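Local coordinates for ADP-ribosyltransferase (PDB 1OJZ), which probably transfers single ADP-ribose units from NAD+ to target proteins, at residues Y84-L89 and P151-L156; S137-V142 and Q179-P184. All blocks are in the same frame, centred on the assembly; numbering follows the deposited sequence.

How the contacts relate
Contact 1 and contact 2 form two walls of one NAD site, their centres about 11 Å apart, and their segments alternate along the chain. They belong to different sheets, whose edge strands 81-87 and 137-140 meet where Y84 N lies 2.7 Å from Q140 O, a probable hydrogen bond. Packing continues beside it, with L86 CD1 3.5 Å from Q140 NE2. The nicotinamide carboxamide spans the junction: its O7N is 3.0 Å from both L86 N of contact 1 and Q140 NE2 of contact 2. From there the ligand divides, the adenosine and its phosphate lying along 84-89 while the nicotinamide ribose reaches E180 in 179-184.

Contact 1 of 2, residues Y84-L89 and P151-L156; sequences YRLLNL and PIELKL. With NAD (nicotinamide-adenine-dinucleotide), chain B.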
# COMPACT_ATOMS: atom_id res chain seq x y z
N TYR A 84 3.27 -5.23 -1.59
CA TYR A 84 2.84 -4.67 -2.86
C TYR A 84 1.50 -3.95 -2.84
O TYR A 84 0.50 -4.49 -2.39
CB TYR A 84 2.82 -5.78 -3.92
CG TYR A 84 4.16 -6.45 -4.10
CD1 TYR A 84 4.61 -7.42 -3.20
CD2 TYR A 84 5.01 -6.07 -5.14
CE1 TYR A 84 5.88 -7.99 -3.33
CE2 TYR A 84 6.27 -6.63 -5.28
CZ TYR A 84 6.70 -7.58 -4.38
OH TYR A 84 7.97 -8.11 -4.52
N ARG A 85 1.51 -2.71 -3.33
CA ARG A 85 0.31 -1.92 -3.41
C ARG A 85 -0.06 -1.83 -4.90
O ARG A 85 0.59 -1.12 -5.67
CB ARG A 85 0.55 -0.52 -2.81
CG ARG A 85 -0.73 0.31 -2.65
CD ARG A 85 -0.51 1.65 -1.95
NE ARG A 85 -1.77 2.39 -1.85
CZ ARG A 85 -1.87 3.72 -1.78
NH1 ARG A 85 -0.77 4.47 -1.77
NH2 ARG A 85 -3.06 4.30 -1.74
N LEU A 86 -1.07 -2.60 -5.30
CA LEU A 86 -1.50 -2.59 -6.69
C LEU A 86 -2.41 -1.39 -6.92
O LEU A 86 -3.36 -1.17 -6.17
CB LEU A 86 -2.21 -3.91 -7.04
CG LEU A 86 -1.25 -5.05 -7.40
CD1 LEU A 86 -0.19 -5.23 -6.31
CD2 LEU A 86 -2.04 -6.34 -7.59
N LEU A 87 -2.11 -0.61 -7.95
CA LEU A 87 -2.88 0.59 -8.23
C LEU A 87 -3.29 0.73 -9.69
O LEU A 87 -2.72 0.09 -10.57
CB LEU A 87 -2.05 1.81 -7.81
CG LEU A 87 -1.56 1.83 -6.36
CD1 LEU A 87 -0.36 2.77 -6.23
CD2 LEU A 87 -2.70 2.26 -5.44
N ASN A 88 -4.28 1.59 -9.93
CA ASN A 88 -4.77 1.88 -11.27
C ASN A 88 -4.01 3.11 -11.78
O ASN A 88 -3.31 3.78 -11.01
CB ASN A 88 -6.28 2.15 -11.23
CG ASN A 88 -7.08 0.92 -10.81
OD1 ASN A 88 -6.92 -0.16 -11.37
ND2 ASN A 88 -7.94 1.08 -9.81
N LEU A 89 -4.14 3.42 -13.06
CA LEU A 89 -3.43 4.55 -13.65
C LEU A 89 -3.82 5.91 -13.10
O LEU A 89 -3.07 6.87 -13.26
CB LEU A 89 -3.59 4.54 -15.17
CG LEU A 89 -3.02 3.30 -15.88
CD1 LEU A 89 -3.05 3.52 -17.38
CD2 LEU A 89 -1.60 3.02 -15.42
N PRO A 151 -2.73 -2.22 -13.39
CA PRO A 151 -1.58 -1.72 -14.15
C PRO A 151 -0.30 -1.43 -13.37
O PRO A 151 0.80 -1.82 -13.78
CB PRO A 151 -2.11 -0.45 -14.81
CG PRO A 151 -3.58 -0.66 -14.85
CD PRO A 151 -3.86 -1.28 -13.52
N ILE A 152 -0.43 -0.74 -12.24
CA ILE A 152 0.73 -0.37 -11.45
C ILE A 152 0.95 -1.22 -10.22
O ILE A 152 0.02 -1.61 -9.53
CB ILE A 152 0.61 1.10 -10.98
CG1 ILE A 152 0.55 2.02 -12.20
CG2 ILE A 152 1.79 1.48 -10.08
CD1 ILE A 152 0.09 3.42 -11.87
N GLU A 153 2.22 -1.50 -9.94
CA GLU A 153 2.58 -2.26 -8.76
C GLU A 153 3.58 -1.41 -8.00
O GLU A 153 4.70 -1.20 -8.44
CB GLU A 153 3.20 -3.60 -9.13
CG GLU A 153 3.65 -4.40 -7.92
CD GLU A 153 4.28 -5.72 -8.30
OE1 GLU A 153 3.54 -6.61 -8.79
OE2 GLU A 153 5.51 -5.88 -8.11
N LEU A 154 3.15 -0.89 -6.86
CA LEU A 154 4.02 -0.07 -6.03
C LEU A 154 4.74 -1.06 -5.11
O LEU A 154 4.15 -1.55 -4.15
CB LEU A 154 3.19 0.91 -5.20
CG LEU A 154 3.78 2.24 -4.73
CD1 LEU A 154 2.88 2.82 -3.65
CD2 LEU A 154 5.19 2.04 -4.22
N LYS A 155 6.00 -1.37 -5.41
CA LYS A 155 6.79 -2.31 -4.62
C LYS A 155 7.49 -1.55 -3.49
O LYS A 155 8.46 -0.84 -3.73
CB LYS A 155 7.82 -2.99 -5.52
CG LYS A 155 8.72 -4.01 -4.84
CD LYS A 155 9.66 -4.64 -5.86
CE LYS A 155 10.52 -5.73 -5.25
NZ LYS A 155 11.51 -6.27 -6.24
N LEU A 156 6.99 -1.72 -2.27
CA LEU A 156 7.50 -1.02 -1.11
C LEU A 156 8.35 -1.82 -0.13
O LEU A 156 7.88 -2.80 0.47
CB LEU A 156 6.33 -0.39 -0.34
CG LEU A 156 5.50 0.68 -1.05
CD1 LEU A 156 4.23 0.95 -0.26
CD2 LEU A 156 6.32 1.96 -1.20
PA NAD B . -7.19 2.96 -2.38
O1A NAD B . -5.75 2.91 -2.71
O2A NAD B . -7.63 3.80 -1.23
O5B NAD B . -7.99 3.38 -3.69
C5B NAD B . -7.65 4.60 -4.37
C4B NAD B . -7.66 4.35 -5.85
O4B NAD B . -7.21 5.64 -6.39
C3B NAD B . -6.65 3.27 -6.33
O3B NAD B . -7.36 2.32 -7.16
C2B NAD B . -5.54 3.98 -7.08
O2B NAD B . -5.30 3.64 -8.39
C1B NAD B . -5.85 5.48 -6.82
N9A NAD B . -5.00 6.04 -5.75
C8A NAD B . -4.42 5.50 -4.59
N7A NAD B . -3.71 6.36 -3.90
C5A NAD B . -3.75 7.51 -4.56
C6A NAD B . -3.16 8.83 -4.29
N6A NAD B . -2.41 9.06 -3.24
N1A NAD B . -3.45 9.80 -5.24
C2A NAD B . -4.22 9.62 -6.34
N3A NAD B . -4.81 8.38 -6.64
C4A NAD B . -4.55 7.35 -5.72
O3 NAD B . -7.70 1.49 -2.12
PN NAD B . -7.45 0.13 -2.96
O1N NAD B . -6.01 -0.09 -3.06
O2N NAD B . -8.26 0.25 -4.21
O5D NAD B . -8.02 -0.94 -1.90
C5D NAD B . -9.43 -1.00 -1.57
C4D NAD B . -9.75 -2.37 -1.10
O4D NAD B . -8.76 -3.34 -1.67
C3D NAD B . -9.66 -2.57 0.46
O3D NAD B . -10.84 -3.26 0.94
C2D NAD B . -8.41 -3.44 0.68
O2D NAD B . -8.53 -4.21 1.85
C1D NAD B . -8.35 -4.29 -0.66
N1N NAD B . -7.01 -4.88 -1.06
C2N NAD B . -6.17 -4.06 -1.93
C3N NAD B . -4.82 -4.14 -1.96
C7N NAD B . -4.01 -3.29 -2.90
O7N NAD B . -2.87 -3.71 -3.22
N7N NAD B . -4.51 -2.15 -3.38
C4N NAD B . -4.07 -5.09 -1.05
C5N NAD B . -4.87 -5.35 0.19
C6N NAD B . -6.28 -5.52 0.03
O HOH W 1 9.01 -8.11 -7.07
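R85 and L154 exchange backbone hydrogen bonds, R85 N to L154 O at 3.0 Å and L154 N to R85 O at 2.8 Å, both close to straight. L87 and I152 form the second such antiparallel pair, so four backbone N-H groups and four carbonyls are satisfied across the contact. L86, in the non-hydrogen-bonded pair with E153, turns its backbone to NAD: L86 N donates to O7N, and L86 O accepts from N7N at 3.2 Å and from R150. N88 N follows with a bond to NAD O2B of 2.8 Å. R85 extends with CG anti to its backbone N (chi1 -171°), its CD alongside L154 CD1, and delivers NH2 to NAD O1A at 3.2 Å, while NH1 makes a salt bridge to E133. On the other face E153 OE2 lies 3.0 Å from Y84 CD2, carboxylate and ring planes 78° apart; OE1 is bound by S143. K155 runs alongside the Y84 ring, and a water links Y84 OH, also bonded by N5, weakly to K155 NZ. At the far end L89 CD2 packs on P151 CB (3.6 Å). Strand 81-87 is the edge of the five-stranded mixed sheet; strand 152-158 continues inward to strand 203-209, with strand 187-196 beyond, where Y189 touches L154, and strand 137-140 packs against Y84, R85 and L86.

Contact 2 of 2, residues S137-V142 and Q179-P184; sequences SSTQLV and QEVLLP. With NAD (nicotinamide-adenine-dinucleotide), chain B.
E180 and S138 meet beside the nicotinamide ribose, where the two carboxylate oxygens of E180 divide their work. OE1 accepts from NAD O2D, and OE2 accepts from S138 OG; each separation is 2.5 Å, doubtfully short for the serine bond. E180 reaches the ligand because its side chain leaves trans to the amide nitrogen and stays extended. S138 OG also lies 3.0 Å from NAD C5N, so the serine touches the nicotinamide ring and probably helps to position the carboxylate that holds the ribose. On the same face Q140 gives NE2 to NAD O7N, fairly straight at 160°, and its OE1 is held by A146 N.

Behind this first shell, the backbone pairing sets the positions. T139 and V181 exchange hydrogen bonds, and V181 O takes a second from T139 OG1, at 2.5 Å, so that one carbonyl is gripped by the amide and the hydroxyl of the same residue. OG1 gets there from the position between the backbone N and the carbonyl carbon (chi1 67°). L183 N to S137 O continues the pairing at 178°; the return bond is weak. L141 N closes the other end on Q179 O. Away from the ligand, L141 CG packs on V181 CG2 at 3.8 Å, against Y166 and helix 9-23, while S137 CB rests on L183 CB.

Strand 180-183 is the middle of a three-stranded antiparallel sheet, between 137-140 and 165-166. Two sequence motifs and the bound NAD are consistent with the NAD-binding core of C3-like ADP-ribosylating toxins: S138-T139-Q140 stands at the position of their Ser-Thr-Ser motif, Q140 replacing the final serine, and E180 is the glutamate of a Q-x-E signature, as in their ADP-ribosylating turn-turn loop.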
# COMPACT_ATOMS: atom_id res chain seq x y z
N SER A 137 -2.51 2.78 3.84
CA SER A 137 -2.02 2.07 2.66
C SER A 137 -2.34 0.58 2.73
O SER A 137 -1.76 -0.16 3.55
CB SER A 137 -0.51 2.26 2.49
OG SER A 137 -0.17 3.60 2.15
N SER A 138 -3.24 0.14 1.87
CA SER A 138 -3.65 -1.26 1.80
C SER A 138 -2.72 -1.99 0.83
O SER A 138 -2.73 -1.73 -0.37
CB SER A 138 -5.09 -1.34 1.30
OG SER A 138 -5.54 -2.69 1.28
N THR A 139 -1.93 -2.92 1.36
CA THR A 139 -0.98 -3.66 0.53
C THR A 139 -1.11 -5.17 0.68
O THR A 139 -1.89 -5.66 1.50
CB THR A 139 0.46 -3.28 0.90
OG1 THR A 139 0.75 -3.73 2.23
CG2 THR A 139 0.66 -1.75 0.83
N GLN A 140 -0.33 -5.90 -0.12
CA GLN A 140 -0.34 -7.36 -0.07
C GLN A 140 1.08 -7.91 0.06
O GLN A 140 2.01 -7.44 -0.60
CB GLN A 140 -1.06 -7.93 -1.30
CG GLN A 140 -0.76 -7.26 -2.62
CD GLN A 140 -1.79 -7.60 -3.71
OE1 GLN A 140 -1.89 -8.74 -4.15
NE2 GLN A 140 -2.55 -6.60 -4.13
N LEU A 141 1.24 -8.90 0.94
CA LEU A 141 2.53 -9.55 1.19
C LEU A 141 2.99 -10.31 -0.03
O LEU A 141 4.18 -10.50 -0.24
CB LEU A 141 2.42 -10.55 2.36
CG LEU A 141 3.13 -10.28 3.68
CD1 LEU A 141 3.05 -11.55 4.54
CD2 LEU A 141 4.58 -9.88 3.45
N VAL A 142 2.03 -10.79 -0.81
CA VAL A 142 2.32 -11.54 -2.02
C VAL A 142 1.67 -10.82 -3.18
O VAL A 142 0.44 -10.66 -3.22
CB VAL A 142 1.76 -12.98 -1.94
CG1 VAL A 142 2.05 -13.72 -3.25
CG2 VAL A 142 2.37 -13.70 -0.75
N GLN A 179 -3.81 -11.47 1.57
CA GLN A 179 -2.54 -11.35 2.29
C GLN A 179 -2.27 -9.88 2.60
O GLN A 179 -1.13 -9.40 2.50
CB GLN A 179 -1.40 -11.91 1.43
CG GLN A 179 -1.50 -13.42 1.18
CD GLN A 179 -1.08 -14.25 2.38
OE1 GLN A 179 -1.24 -15.48 2.40
NE2 GLN A 179 -0.53 -13.60 3.39
N GLU A 180 -3.32 -9.16 2.98
CA GLU A 180 -3.19 -7.74 3.24
C GLU A 180 -2.34 -7.31 4.42
O GLU A 180 -2.39 -7.88 5.51
CB GLU A 180 -4.58 -7.10 3.36
CG GLU A 180 -4.53 -5.61 3.72
CD GLU A 180 -5.83 -4.89 3.44
OE1 GLU A 180 -6.82 -5.57 3.10
OE2 GLU A 180 -5.87 -3.65 3.55
N VAL A 181 -1.53 -6.29 4.17
CA VAL A 181 -0.69 -5.69 5.20
C VAL A 181 -1.11 -4.24 5.14
O VAL A 181 -0.95 -3.57 4.12
CB VAL A 181 0.81 -5.84 4.89
CG1 VAL A 181 1.62 -4.99 5.87
CG2 VAL A 181 1.23 -7.30 5.01
N LEU A 182 -1.69 -3.76 6.24
CA LEU A 182 -2.16 -2.40 6.30
C LEU A 182 -1.12 -1.49 6.94
O LEU A 182 -0.70 -1.71 8.09
CB LEU A 182 -3.48 -2.35 7.09
CG LEU A 182 -4.26 -1.03 7.13
CD1 LEU A 182 -4.78 -0.67 5.73
CD2 LEU A 182 -5.41 -1.18 8.10
N LEU A 183 -0.70 -0.48 6.19
CA LEU A 183 0.30 0.46 6.66
C LEU A 183 -0.28 1.74 7.27
O LEU A 183 -1.39 2.16 6.92
CB LEU A 183 1.24 0.82 5.50
CG LEU A 183 1.96 -0.34 4.81
CD1 LEU A 183 2.91 0.21 3.76
CD2 LEU A 183 2.72 -1.16 5.85
N PRO A 184 0.47 2.37 8.18
CA PRO A 184 -0.03 3.60 8.81
C PRO A 184 -0.43 4.67 7.80
O PRO A 184 0.12 4.72 6.70
CB PRO A 184 1.15 4.06 9.66
CG PRO A 184 1.85 2.79 9.99
CD PRO A 184 1.81 2.02 8.70
PA NAD B . -7.19 2.96 -2.38
O1A NAD B . -5.75 2.91 -2.71
O2A NAD B . -7.63 3.80 -1.23
O5B NAD B . -7.99 3.38 -3.69
C5B NAD B . -7.65 4.60 -4.37
C4B NAD B . -7.66 4.35 -5.85
O4B NAD B . -7.21 5.64 -6.39
C3B NAD B . -6.65 3.27 -6.33
O3B NAD B . -7.36 2.32 -7.16
C2B NAD B . -5.54 3.98 -7.08
O2B NAD B . -5.30 3.64 -8.39
C1B NAD B . -5.85 5.48 -6.82
N9A NAD B . -5.00 6.04 -5.75
C8A NAD B . -4.42 5.50 -4.59
N7A NAD B . -3.71 6.36 -3.90
C5A NAD B . -3.75 7.51 -4.56
C6A NAD B . -3.16 8.83 -4.29
N6A NAD B . -2.41 9.06 -3.24
N1A NAD B . -3.45 9.80 -5.24
C2A NAD B . -4.22 9.62 -6.34
N3A NAD B . -4.81 8.38 -6.64
C4A NAD B . -4.55 7.35 -5.72
O3 NAD B . -7.70 1.49 -2.12
PN NAD B . -7.45 0.13 -2.96
O1N NAD B . -6.01 -0.09 -3.06
O2N NAD B . -8.26 0.25 -4.21
O5D NAD B . -8.02 -0.94 -1.90
C5D NAD B . -9.43 -1.00 -1.57
C4D NAD B . -9.75 -2.37 -1.10
O4D NAD B . -8.76 -3.34 -1.67
C3D NAD B . -9.66 -2.57 0.46
O3D NAD B . -10.84 -3.26 0.94
C2D NAD B . -8.41 -3.44 0.68
O2D NAD B . -8.53 -4.21 1.85
C1D NAD B . -8.35 -4.29 -0.66
N1N NAD B . -7.01 -4.88 -1.06
C2N NAD B . -6.17 -4.06 -1.93
C3N NAD B . -4.82 -4.14 -1.96
C7N NAD B . -4.01 -3.29 -2.90
O7N NAD B . -2.87 -3.71 -3.22
N7N NAD B . -4.51 -2.15 -3.38
C4N NAD B . -4.07 -5.09 -1.05
C5N NAD B . -4.87 -5.35 0.19
C6N NAD B . -6.28 -5.52 0.03
O HOH W 2 -0.34 5.42 3.99